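Local coordinates for putative cell adhesion protein (Bacteroides uniformis, PDB 4K4K) that is probably a component of the fimbrium tip, part of the surface filaments that mediate cell adhesion and biofilm formation, at residues A[112-121]-A[135-143]; A[159-170]-A[215-224]. All blocks are in the same frame, centred on the assembly; numbering follows the deposited sequence.

Contact 1: residues A[112-121]-A[135-143]; sequences QKDIDLMGAA and FVFTHKLVK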
loop_
_atom_site.group_PDB
_atom_site.type_symbol
_atom_site.label_atom_id
_atom_site.label_comp_id
_atom_site.label_asym_id
_atom_site.label_seq_id
_atom_site.Cartn_x
_atom_site.Cartn_y
_atom_site.Cartn_z
ATOM N N GLN A 112 -7.742 -0.394 -5.194
ATOM C CA GLN A 112 -6.578 0.097 -4.453
ATOM C C GLN A 112 -5.843 -1.020 -3.707
ATOM O O GLN A 112 -4.607 -1.011 -3.684
ATOM C CB GLN A 112 -6.994 1.172 -3.441
ATOM C CG GLN A 112 -7.552 2.460 -4.066
ATOM C CD GLN A 112 -6.452 3.451 -4.368
ATOM O OE1 GLN A 112 -6.060 4.259 -3.523
ATOM N NE2 GLN A 112 -5.884 3.369 -5.559
ATOM N N LYS A 113 -6.583 -1.980 -3.097
ATOM C CA LYS A 113 -5.966 -3.068 -2.310
ATOM C C LYS A 113 -5.014 -3.946 -3.146
ATOM O O LYS A 113 -4.086 -4.511 -2.580
ATOM C CB LYS A 113 -7.036 -3.944 -1.618
ATOM C CG LYS A 113 -7.859 -4.849 -2.538
ATOM C CD LYS A 113 -8.699 -5.841 -1.740
ATOM C CE LYS A 113 -9.380 -6.869 -2.609
ATOM N NZ LYS A 113 -8.441 -7.934 -3.060
ATOM N N ASP A 114 -5.218 -4.040 -4.481
ATOM C CA ASP A 114 -4.382 -4.889 -5.343
ATOM C C ASP A 114 -3.026 -4.263 -5.652
ATOM O O ASP A 114 -2.142 -4.978 -6.132
ATOM C CB ASP A 114 -5.123 -5.222 -6.649
ATOM C CG ASP A 114 -6.252 -6.234 -6.424
ATOM O OD1 ASP A 114 -6.411 -6.705 -5.275
ATOM O OD2 ASP A 114 -6.960 -6.563 -7.397
ATOM N N ILE A 115 -2.853 -2.943 -5.394
ATOM C CA ILE A 115 -1.553 -2.294 -5.622
ATOM C C ILE A 115 -0.955 -1.788 -4.288
ATOM O O ILE A 115 0.106 -1.181 -4.294
ATOM C CB ILE A 115 -1.629 -1.165 -6.692
ATOM C CG1 ILE A 115 -2.626 -0.032 -6.262
ATOM C CG2 ILE A 115 -1.953 -1.751 -8.070
ATOM C CD1 ILE A 115 -2.526 1.296 -7.096
ATOM N N ASP A 116 -1.636 -2.024 -3.163
ATOM C CA ASP A 116 -1.177 -1.570 -1.864
ATOM C C ASP A 116 -0.086 -2.526 -1.323
ATOM O O ASP A 116 -0.340 -3.340 -0.443
ATOM C CB ASP A 116 -2.368 -1.458 -0.900
ATOM C CG ASP A 116 -2.026 -0.804 0.411
ATOM O OD1 ASP A 116 -0.849 -0.357 0.575
ATOM O OD2 ASP A 116 -2.888 -0.806 1.308
ATOM N N LEU A 117 1.139 -2.379 -1.833
ATOM C CA LEU A 117 2.263 -3.231 -1.420
ATOM C C LEU A 117 2.634 -2.930 0.035
ATOM O O LEU A 117 2.849 -1.765 0.413
ATOM C CB LEU A 117 3.463 -2.961 -2.350
ATOM C CG LEU A 117 4.798 -3.616 -1.931
ATOM C CD1 LEU A 117 4.722 -5.160 -2.002
ATOM C CD2 LEU A 117 5.987 -3.009 -2.725
HETATM N N MSE A 118 2.702 -3.975 0.848
HETATM C CA MSE A 118 3.106 -3.856 2.249
HETATM C C MSE A 118 4.147 -4.915 2.556
HETATM O O MSE A 118 4.092 -6.016 1.991
HETATM C CB MSE A 118 1.908 -4.017 3.222
HETATM C CG MSE A 118 0.745 -3.046 2.933
HETATM SE SE MSE A 118 -0.546 -3.120 4.376
HETATM C CE MSE A 118 -1.178 -4.860 4.241
ATOM N N GLY A 119 5.054 -4.586 3.462
ATOM C CA GLY A 119 6.072 -5.525 3.930
ATOM C C GLY A 119 6.032 -5.613 5.446
ATOM O O GLY A 119 5.820 -4.608 6.126
ATOM N N ALA A 120 6.193 -6.837 5.985
ATOM C CA ALA A 120 6.233 -7.037 7.441
ATOM C C ALA A 120 7.676 -6.919 7.906
ATOM O O ALA A 120 8.544 -7.511 7.280
ATOM C CB ALA A 120 5.680 -8.419 7.814
ATOM N N ALA A 121 7.937 -6.231 9.017
ATOM C CA ALA A 121 9.290 -6.163 9.581
ATOM C C ALA A 121 9.766 -7.568 9.903
ATOM O O ALA A 121 8.966 -8.419 10.322
ATOM C CB ALA A 121 9.312 -5.307 10.855
ATOM N N PHE A 135 3.165 -10.510 12.668
ATOM C CA PHE A 135 3.692 -9.692 11.587
ATOM C C PHE A 135 3.130 -8.271 11.671
ATOM O O PHE A 135 1.920 -8.094 11.763
ATOM C CB PHE A 135 3.371 -10.317 10.217
ATOM C CG PHE A 135 4.109 -11.614 9.952
ATOM C CD1 PHE A 135 5.463 -11.612 9.611
ATOM C CD2 PHE A 135 3.453 -12.834 10.032
ATOM C CE1 PHE A 135 6.134 -12.809 9.314
ATOM C CE2 PHE A 135 4.142 -14.042 9.784
ATOM C CZ PHE A 135 5.472 -14.012 9.392
ATOM N N VAL A 136 3.994 -7.273 11.631
ATOM C CA VAL A 136 3.560 -5.875 11.646
ATOM C C VAL A 136 3.850 -5.333 10.256
ATOM O O VAL A 136 5.008 -5.180 9.886
ATOM C CB VAL A 136 4.258 -5.070 12.771
ATOM C CG1 VAL A 136 3.884 -3.588 12.704
ATOM C CG2 VAL A 136 3.926 -5.653 14.146
ATOM N N PHE A 137 2.809 -5.088 9.481
ATOM C CA PHE A 137 2.956 -4.629 8.101
ATOM C C PHE A 137 3.018 -3.121 7.996
ATOM O O PHE A 137 2.294 -2.412 8.709
ATOM C CB PHE A 137 1.786 -5.136 7.249
ATOM C CG PHE A 137 1.867 -6.609 6.894
ATOM C CD1 PHE A 137 2.534 -7.025 5.753
ATOM C CD2 PHE A 137 1.284 -7.576 7.713
ATOM C CE1 PHE A 137 2.600 -8.388 5.418
ATOM C CE2 PHE A 137 1.377 -8.942 7.401
ATOM C CZ PHE A 137 2.034 -9.339 6.251
ATOM N N THR A 138 3.868 -2.622 7.092
ATOM C CA THR A 138 3.939 -1.182 6.766
ATOM C C THR A 138 3.764 -1.027 5.269
ATOM O O THR A 138 4.190 -1.897 4.492
ATOM C CB THR A 138 5.255 -0.522 7.228
ATOM O OG1 THR A 138 6.327 -1.205 6.605
ATOM C CG2 THR A 138 5.451 -0.535 8.760
ATOM N N HIS A 139 3.098 0.051 4.849
ATOM C CA HIS A 139 2.898 0.306 3.421
ATOM C C HIS A 139 4.208 0.778 2.796
ATOM O O HIS A 139 4.889 1.641 3.369
ATOM C CB HIS A 139 1.832 1.389 3.236
ATOM C CG HIS A 139 0.491 1.053 3.819
ATOM N ND1 HIS A 139 -0.481 0.409 3.073
ATOM C CD2 HIS A 139 -0.016 1.345 5.041
ATOM C CE1 HIS A 139 -1.544 0.319 3.865
ATOM N NE2 HIS A 139 -1.309 0.869 5.057
ATOM N N LYS A 140 4.554 0.233 1.626
ATOM C CA LYS A 140 5.810 0.605 0.931
ATOM C C LYS A 140 5.605 1.773 -0.056
ATOM O O LYS A 140 6.592 2.376 -0.510
ATOM C CB LYS A 140 6.389 -0.607 0.187
ATOM C CG LYS A 140 6.767 -1.756 1.141
ATOM C CD LYS A 140 7.951 -1.391 2.050
ATOM C CE LYS A 140 8.108 -2.440 3.139
ATOM N NZ LYS A 140 9.280 -2.145 4.000
ATOM N N LEU A 141 4.318 2.116 -0.353
ATOM C CA LEU A 141 3.991 3.179 -1.295
ATOM C C LEU A 141 3.361 4.367 -0.558
ATOM O O LEU A 141 3.568 4.517 0.642
ATOM C CB LEU A 141 3.135 2.661 -2.461
ATOM C CG LEU A 141 3.695 1.346 -3.133
ATOM C CD1 LEU A 141 2.739 0.864 -4.239
ATOM C CD2 LEU A 141 5.115 1.533 -3.667
ATOM N N VAL A 142 2.673 5.245 -1.289
ATOM C CA VAL A 142 2.150 6.502 -0.732
ATOM C C VAL A 142 0.658 6.615 -1.028
ATOM O O VAL A 142 0.238 6.371 -2.153
ATOM C CB VAL A 142 2.945 7.681 -1.351
ATOM C CG1 VAL A 142 2.347 9.044 -0.958
ATOM C CG2 VAL A 142 4.430 7.604 -0.995
ATOM N N LYS A 143 -0.132 7.000 -0.016
ATOM C CA LYS A 143 -1.564 7.149 -0.184
ATOM C C LYS A 143 -1.929 8.623 -0.336
ATOM O O LYS A 143 -1.456 9.465 0.434
ATOM C CB LYS A 143 -2.309 6.539 1.023
ATOM C CG LYS A 143 -3.853 6.651 0.991
ATOM C CD LYS A 143 -4.458 5.714 -0.015
ATOM C CE LYS A 143 -5.972 5.805 -0.016
ATOM N NZ LYS A 143 -6.575 4.719 -0.829
HETATM O O HOH W 1 1.714 0.600 -0.126
HETATM O O HOH W 2 6.722 -7.908 11.716
HETATM O O HOH W 3 6.668 -3.304 9.348
#
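Gly119 and Thr138 form the hydrogen-bonded pair at the heart of an antiparallel beta hairpin, made by strands 118-126 and 132-150 of this fimbrillin-like protein. Gly119 N donates to Thr138 O and Thr138 N returns the bond to Gly119 O; the bond from Lys140 N to Leu117 O, 2.9 Å long, is almost straight (178°). A CB on Gly119 would collide with Lys140 CE, whose chain folds over the glycine on its way to Gly182.

Met118, Ala120, Phe137 and His139 share one face of the hairpin. Ala120 CB sits over the centre of the Phe137 ring as a CH-pi contact, 4.0 Å from the centroid. The selenium of selenomethionine Met118 lies over the His139 ring, displaced toward its rim. Trp269 also stacks with this imidazole.

Ahead of strand 118-121, Gln112 and Asp116 reach polar partners. Lys143 NZ, also salt-bridged to Glu204, meets a lone pair of Gln112 OE1 at 2.8 Å. Asp116 turns its carboxylate nearly coplanar with the imidazole (planes 1° apart), its chi1 of -172° swinging CG away from the backbone N. With an alanine here, His139 ND1 would probably lose its acceptor and the imidazole would be freer to turn. Water 1 links Asp116 OD1, Leu117 O and Leu141 N, while the syn lone pair of Asp116 OD1 accepts a hydrogen bond from His139 ND1 at 2.6 Å.

Contact 2: residues A[159-170]-A[215-224]; sequences DLAGTTVSISNQ and GMALTFTVPG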
loop_
_atom_site.group_PDB
_atom_site.type_symbol
_atom_site.label_atom_id
_atom_site.label_comp_id
_atom_site.label_asym_id
_atom_site.label_seq_id
_atom_site.Cartn_x
_atom_site.Cartn_y
_atom_site.Cartn_z
ATOM N N ASP A 159 -22.665 21.831 -7.558
ATOM C CA ASP A 159 -22.006 22.240 -8.800
ATOM C C ASP A 159 -20.764 21.401 -9.109
ATOM O O ASP A 159 -20.333 21.380 -10.258
ATOM C CB ASP A 159 -21.593 23.715 -8.742
ATOM C CG ASP A 159 -22.737 24.672 -8.548
ATOM O OD1 ASP A 159 -23.796 24.480 -9.201
ATOM O OD2 ASP A 159 -22.569 25.638 -7.786
ATOM N N LEU A 160 -20.171 20.743 -8.090
ATOM C CA LEU A 160 -18.961 19.933 -8.241
ATOM C C LEU A 160 -19.272 18.450 -8.446
ATOM O O LEU A 160 -18.347 17.637 -8.495
ATOM C CB LEU A 160 -18.023 20.109 -7.035
ATOM C CG LEU A 160 -17.666 21.566 -6.677
ATOM C CD1 LEU A 160 -16.788 21.615 -5.454
ATOM C CD2 LEU A 160 -16.991 22.274 -7.848
ATOM N N ALA A 161 -20.568 18.098 -8.606
ATOM C CA ALA A 161 -20.949 16.708 -8.855
ATOM C C ALA A 161 -20.281 16.226 -10.140
ATOM O O ALA A 161 -20.341 16.910 -11.175
ATOM C CB ALA A 161 -22.465 16.584 -8.962
ATOM N N GLY A 162 -19.602 15.099 -10.036
ATOM C CA GLY A 162 -18.911 14.478 -11.159
ATOM C C GLY A 162 -17.478 14.920 -11.374
ATOM O O GLY A 162 -16.860 14.491 -12.356
ATOM N N THR A 163 -16.919 15.772 -10.455
ATOM C CA THR A 163 -15.534 16.236 -10.588
ATOM C C THR A 163 -14.572 15.048 -10.647
ATOM O O THR A 163 -14.652 14.143 -9.812
ATOM C CB THR A 163 -15.155 17.215 -9.444
ATOM O OG1 THR A 163 -15.975 18.372 -9.544
ATOM C CG2 THR A 163 -13.680 17.628 -9.474
ATOM N N THR A 164 -13.656 15.052 -11.623
ATOM C CA THR A 164 -12.630 14.003 -11.731
ATOM C C THR A 164 -11.301 14.592 -11.268
ATOM O O THR A 164 -11.105 15.807 -11.327
ATOM C CB THR A 164 -12.540 13.425 -13.145
ATOM O OG1 THR A 164 -12.175 14.470 -14.042
ATOM C CG2 THR A 164 -13.821 12.753 -13.592
ATOM N N VAL A 165 -10.401 13.733 -10.789
ATOM C CA VAL A 165 -9.109 14.155 -10.259
ATOM C C VAL A 165 -8.022 13.291 -10.863
ATOM O O VAL A 165 -8.148 12.062 -10.861
ATOM C CB VAL A 165 -9.071 14.077 -8.689
ATOM C CG1 VAL A 165 -7.786 14.701 -8.117
ATOM C CG2 VAL A 165 -10.301 14.722 -8.064
ATOM N N SER A 166 -6.932 13.915 -11.304
ATOM C CA SER A 166 -5.760 13.183 -11.775
ATOM C C SER A 166 -4.499 13.869 -11.257
ATOM O O SER A 166 -4.556 15.031 -10.845
ATOM C CB SER A 166 -5.763 13.076 -13.300
ATOM O OG SER A 166 -5.545 14.347 -13.885
ATOM N N ILE A 167 -3.377 13.148 -11.235
ATOM C CA ILE A 167 -2.081 13.694 -10.817
ATOM C C ILE A 167 -1.106 13.475 -11.971
ATOM O O ILE A 167 -1.093 12.398 -12.574
ATOM C CB ILE A 167 -1.579 13.121 -9.458
ATOM C CG1 ILE A 167 -0.304 13.856 -8.971
ATOM C CG2 ILE A 167 -1.425 11.577 -9.464
ATOM C CD1 ILE A 167 0.178 13.483 -7.505
ATOM N N SER A 168 -0.320 14.504 -12.296
ATOM C CA SER A 168 0.597 14.483 -13.428
ATOM C C SER A 168 2.009 14.023 -13.072
ATOM O O SER A 168 2.405 13.998 -11.907
ATOM C CB SER A 168 0.685 15.883 -14.047
ATOM O OG SER A 168 1.376 16.755 -13.164
ATOM N N ASN A 169 2.765 13.711 -14.133
ATOM C CA ASN A 169 4.179 13.355 -14.182
ATOM C C ASN A 169 4.553 12.344 -13.094
ATOM O O ASN A 169 5.428 12.559 -12.244
ATOM C CB ASN A 169 5.038 14.604 -14.138
ATOM C CG ASN A 169 4.676 15.537 -15.291
ATOM O OD1 ASN A 169 4.585 15.133 -16.462
ATOM N ND2 ASN A 169 4.308 16.759 -14.964
ATOM N N GLN A 170 3.859 11.228 -13.147
ATOM C CA GLN A 170 4.099 10.142 -12.210
ATOM C C GLN A 170 4.950 9.058 -12.798
ATOM O O GLN A 170 4.711 8.637 -13.934
ATOM C CB GLN A 170 2.769 9.494 -11.774
ATOM C CG GLN A 170 1.826 10.422 -11.026
ATOM C CD GLN A 170 2.414 10.920 -9.737
ATOM O OE1 GLN A 170 2.731 12.108 -9.591
ATOM N NE2 GLN A 170 2.634 10.018 -8.793
ATOM N N GLY A 215 6.936 19.600 -10.423
ATOM C CA GLY A 215 6.378 19.239 -11.720
ATOM C C GLY A 215 5.067 18.487 -11.620
ATOM O O GLY A 215 4.400 18.283 -12.636
HETATM N N MSE A 216 4.690 18.034 -10.402
HETATM C CA MSE A 216 3.432 17.300 -10.225
HETATM C C MSE A 216 2.290 18.246 -9.939
HETATM O O MSE A 216 2.396 19.117 -9.075
HETATM C CB MSE A 216 3.509 16.273 -9.098
HETATM C CG MSE A 216 4.520 15.186 -9.328
HETATM SE SE MSE A 216 4.650 14.102 -7.711
HETATM C CE MSE A 216 6.043 12.883 -8.380
ATOM N N ALA A 217 1.187 18.035 -10.624
ATOM C CA ALA A 217 0.002 18.839 -10.406
ATOM C C ALA A 217 -1.236 17.974 -10.307
ATOM O O ALA A 217 -1.331 16.937 -10.968
ATOM C CB ALA A 217 -0.164 19.859 -11.539
ATOM N N LEU A 218 -2.184 18.395 -9.474
ATOM C CA LEU A 218 -3.509 17.796 -9.410
ATOM C C LEU A 218 -4.396 18.539 -10.397
ATOM O O LEU A 218 -4.389 19.777 -10.399
ATOM C CB LEU A 218 -4.136 17.872 -8.001
ATOM C CG LEU A 218 -3.485 17.115 -6.866
ATOM C CD1 LEU A 218 -4.300 17.282 -5.598
ATOM C CD2 LEU A 218 -3.341 15.611 -7.188
ATOM N N THR A 219 -5.154 17.813 -11.233
ATOM C CA THR A 219 -6.093 18.444 -12.169
ATOM C C THR A 219 -7.501 18.075 -11.734
ATOM O O THR A 219 -7.809 16.894 -11.569
ATOM C CB THR A 219 -5.807 18.080 -13.645
ATOM O OG1 THR A 219 -4.499 18.556 -13.971
ATOM C CG2 THR A 219 -6.827 18.704 -14.632
ATOM N N PHE A 220 -8.356 19.090 -11.554
ATOM C CA PHE A 220 -9.753 18.902 -11.199
ATOM C C PHE A 220 -10.600 19.329 -12.375
ATOM O O PHE A 220 -10.589 20.514 -12.703
ATOM C CB PHE A 220 -10.126 19.738 -9.949
ATOM C CG PHE A 220 -9.255 19.433 -8.761
ATOM C CD1 PHE A 220 -8.070 20.134 -8.546
ATOM C CD2 PHE A 220 -9.590 18.410 -7.883
ATOM C CE1 PHE A 220 -7.238 19.817 -7.470
ATOM C CE2 PHE A 220 -8.754 18.087 -6.816
ATOM C CZ PHE A 220 -7.581 18.788 -6.626
ATOM N N THR A 221 -11.310 18.386 -13.021
ATOM C CA THR A 221 -12.190 18.694 -14.159
ATOM C C THR A 221 -13.610 18.744 -13.612
ATOM O O THR A 221 -14.105 17.718 -13.139
ATOM C CB THR A 221 -11.999 17.655 -15.278
ATOM O OG1 THR A 221 -10.600 17.445 -15.494
ATOM C CG2 THR A 221 -12.688 18.057 -16.584
ATOM N N VAL A 222 -14.237 19.921 -13.639
ATOM C CA VAL A 222 -15.565 20.136 -13.102
ATOM C C VAL A 222 -16.595 20.181 -14.242
ATOM O O VAL A 222 -16.634 21.160 -14.985
ATOM C CB VAL A 222 -15.595 21.424 -12.238
ATOM C CG1 VAL A 222 -16.941 21.587 -11.551
ATOM C CG2 VAL A 222 -14.458 21.424 -11.202
ATOM N N PRO A 223 -17.453 19.144 -14.370
ATOM C CA PRO A 223 -18.455 19.143 -15.460
ATOM C C PRO A 223 -19.449 20.299 -15.370
ATOM O O PRO A 223 -19.808 20.866 -16.406
ATOM C CB PRO A 223 -19.163 17.798 -15.301
ATOM C CG PRO A 223 -18.278 16.976 -14.467
ATOM C CD PRO A 223 -17.536 17.912 -13.565
ATOM N N GLY A 224 -19.836 20.663 -14.143
ATOM C CA GLY A 224 -20.757 21.760 -13.853
ATOM C C GLY A 224 -20.322 23.095 -14.425
ATOM O O GLY A 224 -21.166 23.914 -14.805
HETATM O O HOH W 4 -15.594 15.084 -14.742
#
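Val165 and Phe220 stand side by side on the inner face of an antiparallel strand pair, 164-168 against 217-222, the valine's two methyls lying against the CD2-CE2 bond of the ring. CG1 approaches Phe220 CE2 to 3.8 Å and CG2 comes equally near CD2, while Thr163 CG2 fits in at the ring's edge. Two residues along, Leu218 CD2 reaches across to Ile167 CB at 3.8 Å, so branched side chains fit beside one another. At the type II turn from Leu160 to Thr163, where Thr163 N and OG1 both bond Leu160 O, Leu160 CD2 butts against Val222 CG1, and the Pro223 ring rests on Gly162, with CG 3.6 Å from Gly162 O.

Thr164 and Thr221, like Ser166 and Thr219, exchange backbone bonds in both directions; on the other face Ser166 OG, hydrogen-bonded to Glu193, lies against Thr219 CB. Past this ladder, Ser168 OG, held between its backbone N and carbonyl carbon (chi1 70°), accepts from Ala217 N at 2.9 Å. Asn169 ND2 closes this end on Gly215 O, from above the carbonyl plane, at 2.8 Å.

Strand 192-199 pairs with the far edge of 164-168 and strand 228-233 with that of 217-222, while Leu160, Val165 and Ile167 pack on strand 132-150.

Contact 1 and contact 2 lie in series along the chain, the hairpin of 112-121 and 135-143 closing before 159-170 meets 215-224. Their centres are about 26 Å apart and their nearest atoms about 8 Å, so they do not touch. The centre of contact 1 is about 4 Å from the centre of the chain, that of contact 2 about 22 Å. Strand 132-150 ties them together: its early part pairs in contact 1, and farther on Leu144, Ile148 and Ala150 meet side chains of contact 2. Strand 192-199 gives a second route, pairing with both 164-177 and 202-207, whose Ile206 packs on Leu141 of contact 1.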